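Long-range contacts in putative xanthine dehydrogenase YAGS fad-binding subunit (Escherichia coli, PDB 5G5G), which binds the molybdenum cofactor as pterin cytosine dinucleotide and probably houses the active site of a periplasmic aldehyde oxidase of the xanthine dehydrogenase family: residues E462-I468 with F500-S506; S472-A477 with V491-L495. All coordinates share one frame; numbering follows the deposited sequence.

Contact 1 (E462-I468 with F500-S506); sequences ETDMTDI and FPVSAGS. With MCN (pterin cytosine dinucleotide), chain Y.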
ATOM      1  N   GLU C 462      18.872 -10.314 -23.223  1.00 16.19           N
ATOM      2  CA  GLU C 462      17.420 -10.253 -23.450  1.00 16.74           C
ATOM      3  C   GLU C 462      16.744 -11.453 -22.802  1.00 15.99           C
ATOM      4  O   GLU C 462      17.106 -12.593 -23.081  1.00 15.98           O
ATOM      5  CB  GLU C 462      17.100 -10.280 -24.926  1.00 18.16           C
ATOM      6  CG  GLU C 462      17.687  -9.080 -25.691  1.00 20.44           C
ATOM      7  CD  GLU C 462      17.791  -9.264 -27.192  1.00 23.74           C
ATOM      8  OE1 GLU C 462      18.032 -10.397 -27.679  1.00 25.29           O
ATOM      9  OE2 GLU C 462      17.702  -8.246 -27.883  1.00 26.11           O
ATOM     10  N   THR C 463      15.724 -11.191 -22.012  1.00 15.36           N
ATOM     11  CA  THR C 463      14.872 -12.254 -21.478  1.00 15.22           C
ATOM     12  C   THR C 463      13.505 -11.661 -21.091  1.00 15.00           C
ATOM     13  O   THR C 463      13.421 -10.490 -20.749  1.00 14.49           O
ATOM     14  CB  THR C 463      15.574 -12.956 -20.298  1.00 15.68           C
ATOM     15  OG1 THR C 463      14.725 -13.969 -19.762  1.00 15.86           O
ATOM     16  CG2 THR C 463      15.995 -11.939 -19.197  1.00 15.25           C
ATOM     17  N   ASP C 464      12.449 -12.450 -21.114  1.00 14.75           N
ATOM     18  CA  ASP C 464      11.141 -11.902 -20.745  1.00 14.73           C
ATOM     19  C   ASP C 464      10.915 -11.786 -19.211  1.00 14.30           C
ATOM     20  O   ASP C 464       9.820 -11.413 -18.741  1.00 13.12           O
ATOM     21  CB  ASP C 464      10.000 -12.689 -21.398  1.00 15.41           C
ATOM     22  CG  ASP C 464       9.609 -13.968 -20.653  1.00 16.01           C
ATOM     23  OD1 ASP C 464      10.299 -14.372 -19.663  1.00 15.34           O
ATOM     24  OD2 ASP C 464       8.615 -14.624 -21.081  1.00 15.63           O
ATOM     25  N   MET C 465      11.935 -12.119 -18.442  1.00 13.27           N
ATOM     26  CA  MET C 465      11.890 -11.868 -16.999  1.00 12.81           C
ATOM     27  C   MET C 465      11.500 -10.445 -16.664  1.00 12.14           C
ATOM     28  O   MET C 465      11.829  -9.527 -17.411  1.00 12.68           O
ATOM     29  CB  MET C 465      13.258 -12.173 -16.393  1.00 12.92           C
ATOM     30  CG  MET C 465      13.315 -12.014 -14.905  1.00 12.57           C
ATOM     31  SD  MET C 465      12.169 -13.116 -14.036  1.00 12.03           S
ATOM     32  CE  MET C 465      12.430 -12.516 -12.412  1.00 12.44           C
ATOM     33  N   THR C 466      10.772 -10.280 -15.577  1.00 11.21           N
ATOM     34  CA  THR C 466      10.336  -8.957 -15.100  1.00 11.00           C
ATOM     35  C   THR C 466      11.142  -8.474 -13.908  1.00 11.09           C
ATOM     36  O   THR C 466      11.756  -9.283 -13.124  1.00 10.65           O
ATOM     37  CB  THR C 466       8.834  -8.994 -14.737  1.00 11.02           C
ATOM     38  OG1 THR C 466       8.594 -10.097 -13.828  1.00 11.27           O
ATOM     39  CG2 THR C 466       8.022  -9.152 -15.970  1.00 11.68           C
ATOM     40  N   ASP C 467      11.127  -7.154 -13.769  1.00 10.90           N
ATOM     41  CA  ASP C 467      11.676  -6.456 -12.607  1.00 10.73           C
ATOM     42  C   ASP C 467      10.545  -5.694 -12.037  1.00 10.43           C
ATOM     43  O   ASP C 467      10.123  -4.676 -12.597  1.00 10.94           O
ATOM     44  CB  ASP C 467      12.876  -5.541 -12.958  1.00 11.27           C
ATOM     45  CG  ASP C 467      13.630  -5.063 -11.714  1.00 11.17           C
ATOM     46  OD1 ASP C 467      12.950  -4.924 -10.646  1.00 11.06           O
ATOM     47  OD2 ASP C 467      14.870  -4.879 -11.826  1.00 10.56           O
ATOM     48  N   ILE C 468       9.999  -6.187 -10.913  1.00  9.78           N
ATOM     49  CA  ILE C 468       8.773  -5.597 -10.301  1.00  9.92           C
ATOM     50  C   ILE C 468       9.170  -4.705  -9.128  1.00  9.52           C
ATOM     51  O   ILE C 468       8.343  -4.386  -8.275  1.00  9.32           O
ATOM     52  CB  ILE C 468       7.779  -6.690  -9.922  1.00  9.84           C
ATOM     53  CG1 ILE C 468       8.389  -7.657  -8.850  1.00 10.01           C
ATOM     54  CG2 ILE C 468       7.372  -7.501 -11.151  1.00 10.29           C
ATOM     55  CD1 ILE C 468       7.493  -8.773  -8.417  1.00 10.15           C
ATOM     56  N   PHE C 500      11.262 -11.762 -26.276  1.00 17.32           N
ATOM     57  CA  PHE C 500      12.512 -12.304 -25.739  1.00 16.94           C
ATOM     58  C   PHE C 500      12.297 -13.720 -25.240  1.00 17.12           C
ATOM     59  O   PHE C 500      11.174 -14.160 -25.066  1.00 17.32           O
ATOM     60  CB  PHE C 500      12.955 -11.456 -24.550  1.00 16.74           C
ATOM     61  CG  PHE C 500      13.211 -10.005 -24.867  1.00 16.41           C
ATOM     62  CD1 PHE C 500      13.595  -9.573 -26.164  1.00 17.37           C
ATOM     63  CD2 PHE C 500      13.119  -9.077 -23.846  1.00 16.19           C
ATOM     64  CE1 PHE C 500      13.836  -8.240 -26.425  1.00 17.91           C
ATOM     65  CE2 PHE C 500      13.348  -7.756 -24.115  1.00 16.61           C
ATOM     66  CZ  PHE C 500      13.705  -7.331 -25.383  1.00 17.19           C
ATOM     67  N   PRO C 501      13.377 -14.431 -24.909  1.00 16.60           N
ATOM     68  CA  PRO C 501      13.170 -15.804 -24.468  1.00 16.56           C
ATOM     69  C   PRO C 501      12.383 -15.952 -23.193  1.00 15.77           C
ATOM     70  O   PRO C 501      12.381 -15.043 -22.342  1.00 15.86           O
ATOM     71  CB  PRO C 501      14.616 -16.314 -24.253  1.00 16.86           C
ATOM     72  CG  PRO C 501      15.388 -15.592 -25.293  1.00 17.62           C
ATOM     73  CD  PRO C 501      14.775 -14.198 -25.305  1.00 17.17           C
ATOM     74  N   VAL C 502      11.703 -17.079 -23.067  1.00 15.77           N
ATOM     75  CA  VAL C 502      10.850 -17.349 -21.913  1.00 15.36           C
ATOM     76  C   VAL C 502      11.652 -17.629 -20.630  1.00 15.28           C
ATOM     77  O   VAL C 502      12.425 -18.623 -20.534  1.00 15.91           O
ATOM     78  CB  VAL C 502       9.893 -18.522 -22.197  1.00 15.63           C
ATOM     79  CG1 VAL C 502       9.029 -18.848 -20.980  1.00 15.20           C
ATOM     80  CG2 VAL C 502       8.994 -18.183 -23.401  1.00 16.30           C
ATOM     81  N   SER C 503      11.493 -16.744 -19.657  1.00 14.60           N
ATOM     82  CA  SER C 503      11.958 -16.973 -18.287  1.00 14.55           C
ATOM     83  C   SER C 503      10.886 -17.594 -17.402  1.00 14.28           C
ATOM     84  O   SER C 503       9.728 -17.729 -17.809  1.00 14.34           O
ATOM     85  CB  SER C 503      12.373 -15.624 -17.679  1.00 14.11           C
ATOM     86  OG  SER C 503      11.239 -14.909 -17.258  1.00 14.15           O
ATOM     87  N   ALA C 504      11.248 -17.873 -16.161  1.00 13.87           N
ATOM     88  CA  ALA C 504      10.255 -18.334 -15.182  1.00 13.86           C
ATOM     89  C   ALA C 504       9.388 -17.211 -14.601  1.00 13.61           C
ATOM     90  O   ALA C 504       8.434 -17.502 -13.889  1.00 14.11           O
ATOM     91  CB  ALA C 504      10.903 -19.109 -14.053  1.00 13.76           C
ATOM     92  N   GLY C 505       9.697 -15.961 -14.930  1.00 13.45           N
ATOM     93  CA  GLY C 505       8.994 -14.813 -14.377  1.00 13.22           C
ATOM     94  C   GLY C 505       9.239 -14.523 -12.912  1.00 12.89           C
ATOM     95  O   GLY C 505      10.066 -15.171 -12.258  1.00 13.43           O
ATOM     96  N   SER C 506       8.513 -13.534 -12.410  1.00 12.19           N
ATOM     97  CA  SER C 506       8.616 -13.124 -11.008  1.00 11.92           C
ATOM     98  C   SER C 506       7.494 -13.716 -10.172  1.00 11.52           C
ATOM     99  O   SER C 506       6.398 -13.212 -10.154  1.00 11.86           O
ATOM    100  CB  SER C 506       8.586 -11.642 -10.897  1.00 11.51           C
ATOM    101  OG  SER C 506       9.685 -11.014 -11.511  1.00 12.16           O
TER
HETATM  102  N1  MCN Y 921      18.072 -11.509  -4.456  1.00 10.61           N
HETATM  103  C2  MCN Y 921      19.534 -11.421  -4.365  1.00 10.31           C
HETATM  104  N3  MCN Y 921      19.962 -12.862  -4.093  1.00 10.44           N
HETATM  105  C4  MCN Y 921      19.294 -13.974  -3.835  1.00 10.65           C
HETATM  106  C5  MCN Y 921      17.822 -13.826  -4.107  1.00 10.58           C
HETATM  107  C6  MCN Y 921      17.314 -12.648  -4.320  1.00 10.31           C
HETATM  108  O2  MCN Y 921      20.218 -10.547  -4.494  1.00 10.67           O
HETATM  109  N4  MCN Y 921      19.743 -15.129  -3.494  1.00 10.72           N
HETATM  110  C1' MCN Y 921      17.468 -10.188  -4.520  1.00 10.98           C
HETATM  111  C2D MCN Y 921      17.605  -9.552  -5.954  1.00 11.03           C
HETATM  112  O2' MCN Y 921      17.579  -8.131  -5.853  1.00 11.43           O
HETATM  113  C3' MCN Y 921      16.391 -10.077  -6.534  1.00 11.03           C
HETATM  114  C4D MCN Y 921      15.188 -10.047  -5.488  1.00 10.70           C
HETATM  115  O4D MCN Y 921      16.059 -10.288  -4.280  1.00 10.68           O
HETATM  116  O3' MCN Y 921      15.854  -9.430  -7.744  1.00 10.71           O
HETATM  117  C5' MCN Y 921      14.140 -10.996  -5.435  1.00 10.12           C
HETATM  118  O5' MCN Y 921      14.487 -12.253  -5.965  1.00  9.80           O
HETATM  119  PA  MCN Y 921      13.597 -13.473  -5.615  1.00  9.99           P
HETATM  120  O1A MCN Y 921      13.997 -14.595  -6.572  1.00 10.68           O
HETATM  121  O2A MCN Y 921      13.573 -13.690  -4.143  1.00 11.05           O
HETATM  122  O3A MCN Y 921      12.044 -12.970  -6.038  1.00 10.74           O
HETATM  123  PB  MCN Y 921      11.474 -13.030  -7.511  1.00 10.73           P
HETATM  124  O1B MCN Y 921      10.857 -14.336  -7.766  1.00 10.42           O
HETATM  125  O2B MCN Y 921      12.493 -12.500  -8.466  1.00 11.19           O
HETATM  126  O3B MCN Y 921      10.411 -11.878  -7.375  1.00 10.06           O
HETATM  127  C10 MCN Y 921       9.063 -12.195  -6.824  1.00  9.75           C
HETATM  128  C9' MCN Y 921       8.884 -11.794  -5.403  1.00  9.77           C
HETATM  129  C8' MCN Y 921       7.426 -12.348  -4.946  1.00  9.95           C
HETATM  130  S8' MCN Y 921       6.931 -13.896  -5.355  1.00  9.98           S
HETATM  131  C7' MCN Y 921       6.667 -11.495  -4.461  1.00  9.79           C
HETATM  132  S7' MCN Y 921       4.958 -11.861  -4.083  1.00  9.88           S
HETATM  133  C6' MCN Y 921       7.163 -10.126  -3.902  1.00  9.78           C
HETATM  134  C7  MCN Y 921       8.762 -10.198  -3.970  1.00  9.15           C
HETATM  135  O9' MCN Y 921       9.220 -10.517  -5.221  1.00  9.76           O
HETATM  136  N5' MCN Y 921       6.693  -9.121  -4.992  1.00  9.12           N
HETATM  137  C4A MCN Y 921       7.310  -7.756  -5.012  1.00  9.51           C
HETATM  138  N8' MCN Y 921       9.261  -8.833  -3.694  1.00  9.39           N
HETATM  139  C4B MCN Y 921       8.719  -7.770  -4.324  1.00  9.53           C
HETATM  140  N1' MCN Y 921       9.323  -6.523  -4.161  1.00  9.54           N
HETATM  141  C2' MCN Y 921       8.991  -5.417  -4.950  1.00 10.12           C
HETATM  142  N2' MCN Y 921       9.513  -4.296  -4.800  1.00  9.93           N
HETATM  143  N3' MCN Y 921       7.748  -5.480  -5.516  1.00  9.78           N
HETATM  144  C4' MCN Y 921       6.937  -6.568  -5.794  1.00 10.23           C
HETATM  145  O4' MCN Y 921       5.839  -6.723  -6.363  1.00  9.07           O
HETATM  146  O   HOH W   1       7.743 -15.501 -18.521  1.00 16.99           O
HETATM  147  O   HOH W   2       8.426 -14.529 -23.757  1.00 23.79           O
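Asp-464 ties 462-468 to 500-506 through both its backbone and its carboxylate. Its amide N gives a nearly straight bond (162°) to Pro-501 O at 2.9 Å, and the side chain then passes beside that same carbonyl. Chi1 of 82° sets CG between the backbone N and the carbonyl carbon, which brings the acid past Pro-501 O toward Ser-503. Asp-464 CB rests 3.5 Å from Pro-501 O. Of the two carboxylate oxygens, Asp-464 OD1 takes the Ser-503 OG proton at 2.6 Å, nearly in line with its C-O bond, and the Ser-503 N-H at 2.7 Å from above the carboxylate plane. Asp-464 OD2 lies against Val-502 CA and takes a proton from a water that also donates to Ser-503 O. An acidic residue suits this place because one carboxylate oxygen can take both the hydroxyl and the amide of Ser-503 while the other takes a water. Ser-503 is equally well chosen: while donating to Asp-464, its OG accepts from Gly-505 N, an ST turn, and Gly-505 readily adopts the positive phi of 70° needed next.

At one end, Glu-462 lays CB over a face of the Phe-500 ring, a CH-pi contact 4.0 Å from CB to the ring centroid, while its carboxylate pairs with Arg-450. At the other, Met-465 CE comes within 3.3 Å of Ser-506 OG. Ile-468 CD1 lies 3.5 Å from C4' of the pterin cytosine dinucleotide, so an apolar branch touches the pterin end of the cofactor.

Segment 462-468 leads from strand 459-462 toward helix 472-484; the loop holding 500-506 runs from strand 491-494 toward helix 511-534. Phe-500, Pro-501 and Ser-503 rest on strand 447-453, and Asp-464 touches Ile-213 and Asp-214 of helix 213-224.

Contact 2 (S472-A477 with V491-L495); sequences SYTILA and VAVHL. With MCN (pterin cytosine dinucleotide), chain Y.
Tyr-473 lays one face of its ring over Leu-495, whose CD1 sits 3.5 Å from the ring centroid and only 9° off the normal, a well-centred CH-pi contact. With chi1 at -80°, Tyr-473 CG stands beside its own backbone N and opposite the carbonyl carbon, which carries the ring to Leu-495. The leucine runs counter to the tyrosine, so that Leu-495 CB ends up near the phenol oxygen. Val-493 O lies in the ring plane at its edge, 3.5 Å from Tyr-473 CE1. Tyr-473 OH is hydrogen-bonded to Pro-236 O and accepts a proton at 2.8 Å from a water O that in turn accepts from Leu-495 N. A tyrosine therefore suits this spot, its flat ring covering a leucine and its polar tip reaching past the apolar layer. A serine in its place would probably leave Leu-495 without a face to rest on and Pro-236 O and the bridging water without their phenol partner.

Further along the helix the contact is wholly apolar. Leu-476 CD1 meets Leu-495 CD2 at 3.7 Å, and Ala-477 CB fits beside Val-493 CG2 at 3.7 Å; the axes of 472-477 and 491-494 pass 8.3 Å apart, an approach that the small alanine probably helps to allow. Val-491 and Val-493, alternate strand residues, both point toward the helix. Helix 472-484 thus connects the adjacent parallel strands 459-462 and 491-494, a beta-alpha-beta crossover.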
ATOM      1  N   SER C 472      15.846  -7.463 -10.685  1.00 11.05           N
ATOM      2  CA  SER C 472      16.215  -8.344 -11.752  1.00 10.89           C
ATOM      3  C   SER C 472      17.136  -7.681 -12.801  1.00 11.55           C
ATOM      4  O   SER C 472      18.089  -8.330 -13.251  1.00 11.73           O
ATOM      5  CB  SER C 472      14.978  -8.879 -12.438  1.00 11.04           C
ATOM      6  OG  SER C 472      14.056  -9.462 -11.544  1.00 10.84           O
ATOM      7  N   TYR C 473      16.832  -6.452 -13.234  1.00 10.71           N
ATOM      8  CA  TYR C 473      17.720  -5.768 -14.215  1.00 11.20           C
ATOM      9  C   TYR C 473      19.172  -5.884 -13.744  1.00 11.36           C
ATOM     10  O   TYR C 473      20.066  -6.238 -14.520  1.00 11.68           O
ATOM     11  CB  TYR C 473      17.425  -4.288 -14.415  1.00 11.02           C
ATOM     12  CG  TYR C 473      16.242  -4.006 -15.338  1.00 11.35           C
ATOM     13  CD1 TYR C 473      16.393  -4.085 -16.747  1.00 11.91           C
ATOM     14  CD2 TYR C 473      14.999  -3.558 -14.825  1.00 11.37           C
ATOM     15  CE1 TYR C 473      15.341  -3.783 -17.595  1.00 12.07           C
ATOM     16  CE2 TYR C 473      13.950  -3.286 -15.685  1.00 11.72           C
ATOM     17  CZ  TYR C 473      14.128  -3.382 -17.069  1.00 12.10           C
ATOM     18  OH  TYR C 473      13.058  -3.121 -17.958  1.00 12.56           O
ATOM     19  N   THR C 474      19.400  -5.497 -12.484  1.00 11.23           N
ATOM     20  CA  THR C 474      20.729  -5.410 -11.937  1.00 11.56           C
ATOM     21  C   THR C 474      21.426  -6.761 -11.748  1.00 11.29           C
ATOM     22  O   THR C 474      22.543  -6.950 -12.189  1.00 11.27           O
ATOM     23  CB  THR C 474      20.676  -4.612 -10.645  1.00 11.53           C
ATOM     24  OG1 THR C 474      19.980  -3.412 -10.941  1.00 11.98           O
ATOM     25  CG2 THR C 474      22.030  -4.318 -10.140  1.00 11.86           C
ATOM     26  N   ILE C 475      20.762  -7.707 -11.136  1.00 10.87           N
ATOM     27  CA  ILE C 475      21.359  -9.016 -10.953  1.00 11.31           C
ATOM     28  C   ILE C 475      21.606  -9.804 -12.241  1.00 11.55           C
ATOM     29  O   ILE C 475      22.586 -10.546 -12.330  1.00 11.50           O
ATOM     30  CB  ILE C 475      20.624  -9.877  -9.907  1.00 11.19           C
ATOM     31  CG1 ILE C 475      19.150 -10.142 -10.298  1.00 11.23           C
ATOM     32  CG2 ILE C 475      20.801  -9.191  -8.551  1.00 11.56           C
ATOM     33  CD1 ILE C 475      18.508 -11.332  -9.561  1.00 10.94           C
ATOM     34  N   LEU C 476      20.764  -9.591 -13.256  1.00 11.47           N
ATOM     35  CA  LEU C 476      21.034 -10.188 -14.559  1.00 12.19           C
ATOM     36  C   LEU C 476      22.253  -9.522 -15.206  1.00 12.58           C
ATOM     37  O   LEU C 476      23.097 -10.228 -15.779  1.00 13.07           O
ATOM     38  CB  LEU C 476      19.811 -10.085 -15.479  1.00 12.49           C
ATOM     39  CG  LEU C 476      18.631 -10.951 -14.976  1.00 12.64           C
ATOM     40  CD1 LEU C 476      17.303 -10.547 -15.602  1.00 13.06           C
ATOM     41  CD2 LEU C 476      18.841 -12.421 -15.281  1.00 13.34           C
ATOM     42  N   ALA C 477      22.393  -8.190 -15.064  1.00 11.82           N
ATOM     43  CA  ALA C 477      23.616  -7.508 -15.540  1.00 12.22           C
ATOM     44  C   ALA C 477      24.873  -8.019 -14.812  1.00 12.26           C
ATOM     45  O   ALA C 477      25.906  -8.326 -15.424  1.00 12.42           O
ATOM     46  CB  ALA C 477      23.474  -5.999 -15.397  1.00 12.02           C
ATOM     47  N   VAL C 491      27.059  -3.761 -19.714  1.00 20.97           N
ATOM     48  CA  VAL C 491      26.027  -4.738 -19.972  1.00 19.18           C
ATOM     49  C   VAL C 491      24.683  -4.025 -20.069  1.00 18.78           C
ATOM     50  O   VAL C 491      24.314  -3.249 -19.171  1.00 19.05           O
ATOM     51  CB  VAL C 491      25.959  -5.797 -18.858  1.00 18.41           C
ATOM     52  CG1 VAL C 491      24.926  -6.852 -19.177  1.00 18.07           C
ATOM     53  CG2 VAL C 491      27.350  -6.450 -18.656  1.00 18.57           C
ATOM     54  N   ALA C 492      23.965  -4.272 -21.144  1.00 17.74           N
ATOM     55  CA  ALA C 492      22.604  -3.748 -21.284  1.00 17.50           C
ATOM     56  C   ALA C 492      21.691  -4.908 -21.040  1.00 16.06           C
ATOM     57  O   ALA C 492      21.992  -5.994 -21.468  1.00 16.47           O
ATOM     58  CB  ALA C 492      22.371  -3.197 -22.697  1.00 18.58           C
ATOM     59  N   VAL C 493      20.571  -4.674 -20.381  1.00 15.57           N
ATOM     60  CA  VAL C 493      19.593  -5.717 -20.091  1.00 14.46           C
ATOM     61  C   VAL C 493      18.198  -5.227 -20.494  1.00 14.62           C
ATOM     62  O   VAL C 493      17.761  -4.169 -20.030  1.00 14.06           O
ATOM     63  CB  VAL C 493      19.591  -6.052 -18.595  1.00 13.61           C
ATOM     64  CG1 VAL C 493      18.546  -7.117 -18.265  1.00 12.77           C
ATOM     65  CG2 VAL C 493      20.980  -6.448 -18.100  1.00 13.74           C
ATOM     66  N   HIS C 494      17.557  -6.007 -21.345  1.00 14.63           N
ATOM     67  CA  HIS C 494      16.221  -5.744 -21.856  1.00 15.90           C
ATOM     68  C   HIS C 494      15.313  -6.845 -21.326  1.00 14.88           C
ATOM     69  O   HIS C 494      15.574  -8.031 -21.547  1.00 14.90           O
ATOM     70  CB  HIS C 494      16.254  -5.727 -23.361  1.00 17.73           C
ATOM     71  CG  HIS C 494      17.270  -4.769 -23.898  1.00 20.71           C
ATOM     72  ND1 HIS C 494      17.266  -3.428 -23.573  1.00 23.69           N
ATOM     73  CD2 HIS C 494      18.351  -4.956 -24.690  1.00 24.14           C
ATOM     74  CE1 HIS C 494      18.303  -2.832 -24.159  1.00 25.03           C
ATOM     75  NE2 HIS C 494      18.969  -3.735 -24.851  1.00 23.60           N
ATOM     76  N   LEU C 495      14.253  -6.419 -20.655  1.00 14.07           N
ATOM     77  CA  LEU C 495      13.325  -7.299 -19.928  1.00 13.17           C
ATOM     78  C   LEU C 495      11.878  -7.124 -20.319  1.00 13.39           C
ATOM     79  O   LEU C 495      11.496  -6.145 -20.973  1.00 13.08           O
ATOM     80  CB  LEU C 495      13.418  -7.020 -18.414  1.00 12.52           C
ATOM     81  CG  LEU C 495      14.732  -7.310 -17.742  1.00 12.76           C
ATOM     82  CD1 LEU C 495      14.613  -7.172 -16.232  1.00 12.21           C
ATOM     83  CD2 LEU C 495      15.213  -8.686 -18.064  1.00 13.20           C
TER
HETATM   84  N1  MCN Y 921      18.072 -11.509  -4.456  1.00 10.61           N
HETATM   85  C2  MCN Y 921      19.534 -11.421  -4.365  1.00 10.31           C
HETATM   86  N3  MCN Y 921      19.962 -12.862  -4.093  1.00 10.44           N
HETATM   87  C4  MCN Y 921      19.294 -13.974  -3.835  1.00 10.65           C
HETATM   88  C5  MCN Y 921      17.822 -13.826  -4.107  1.00 10.58           C
HETATM   89  C6  MCN Y 921      17.314 -12.648  -4.320  1.00 10.31           C
HETATM   90  O2  MCN Y 921      20.218 -10.547  -4.494  1.00 10.67           O
HETATM   91  N4  MCN Y 921      19.743 -15.129  -3.494  1.00 10.72           N
HETATM   92  C1' MCN Y 921      17.468 -10.188  -4.520  1.00 10.98           C
HETATM   93  C2D MCN Y 921      17.605  -9.552  -5.954  1.00 11.03           C
HETATM   94  O2' MCN Y 921      17.579  -8.131  -5.853  1.00 11.43           O
HETATM   95  C3' MCN Y 921      16.391 -10.077  -6.534  1.00 11.03           C
HETATM   96  C4D MCN Y 921      15.188 -10.047  -5.488  1.00 10.70           C
HETATM   97  O4D MCN Y 921      16.059 -10.288  -4.280  1.00 10.68           O
HETATM   98  O3' MCN Y 921      15.854  -9.430  -7.744  1.00 10.71           O
HETATM   99  C5' MCN Y 921      14.140 -10.996  -5.435  1.00 10.12           C
HETATM  100  O5' MCN Y 921      14.487 -12.253  -5.965  1.00  9.80           O
HETATM  101  PA  MCN Y 921      13.597 -13.473  -5.615  1.00  9.99           P
HETATM  102  O1A MCN Y 921      13.997 -14.595  -6.572  1.00 10.68           O
HETATM  103  O2A MCN Y 921      13.573 -13.690  -4.143  1.00 11.05           O
HETATM  104  O3A MCN Y 921      12.044 -12.970  -6.038  1.00 10.74           O
HETATM  105  PB  MCN Y 921      11.474 -13.030  -7.511  1.00 10.73           P
HETATM  106  O1B MCN Y 921      10.857 -14.336  -7.766  1.00 10.42           O
HETATM  107  O2B MCN Y 921      12.493 -12.500  -8.466  1.00 11.19           O
HETATM  108  O3B MCN Y 921      10.411 -11.878  -7.375  1.00 10.06           O
HETATM  109  C10 MCN Y 921       9.063 -12.195  -6.824  1.00  9.75           C
HETATM  110  C9' MCN Y 921       8.884 -11.794  -5.403  1.00  9.77           C
HETATM  111  C8' MCN Y 921       7.426 -12.348  -4.946  1.00  9.95           C
HETATM  112  S8' MCN Y 921       6.931 -13.896  -5.355  1.00  9.98           S
HETATM  113  C7' MCN Y 921       6.667 -11.495  -4.461  1.00  9.79           C
HETATM  114  S7' MCN Y 921       4.958 -11.861  -4.083  1.00  9.88           S
HETATM  115  C6' MCN Y 921       7.163 -10.126  -3.902  1.00  9.78           C
HETATM  116  C7  MCN Y 921       8.762 -10.198  -3.970  1.00  9.15           C
HETATM  117  O9' MCN Y 921       9.220 -10.517  -5.221  1.00  9.76           O
HETATM  118  N5' MCN Y 921       6.693  -9.121  -4.992  1.00  9.12           N
HETATM  119  C4A MCN Y 921       7.310  -7.756  -5.012  1.00  9.51           C
HETATM  120  N8' MCN Y 921       9.261  -8.833  -3.694  1.00  9.39           N
HETATM  121  C4B MCN Y 921       8.719  -7.770  -4.324  1.00  9.53           C
HETATM  122  N1' MCN Y 921       9.323  -6.523  -4.161  1.00  9.54           N
HETATM  123  C2' MCN Y 921       8.991  -5.417  -4.950  1.00 10.12           C
HETATM  124  N2' MCN Y 921       9.513  -4.296  -4.800  1.00  9.93           N
HETATM  125  N3' MCN Y 921       7.748  -5.480  -5.516  1.00  9.78           N
HETATM  126  C4' MCN Y 921       6.937  -6.568  -5.794  1.00 10.23           C
HETATM  127  O4' MCN Y 921       5.839  -6.723  -6.363  1.00  9.07           O
HETATM  128  O   HOH W   3      13.810  -3.442 -20.600  1.00 17.69           O

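Overall arrangement
Along the chain the order is 462-468, 472-477, 491-495, 500-506, so contact 1 brackets contact 2, and their centres lie 10 Å apart. Strand 459-462, helix 472-484 and strand 491-494 form the unit packed in contact 2; contact 1 joins the two loops that follow these parallel neighbours in the five-stranded mixed sheet. The contacts touch directly: Ser-472 OG is probably hydrogen-bonded to Thr-466 O, and Tyr-473 N to Asp-467 OD2, linking the first loop to the start of the helix. Both contacts reach the pterin cytosine dinucleotide, so the packed helix and sheet are continuous with loops that line the cofactor pocket.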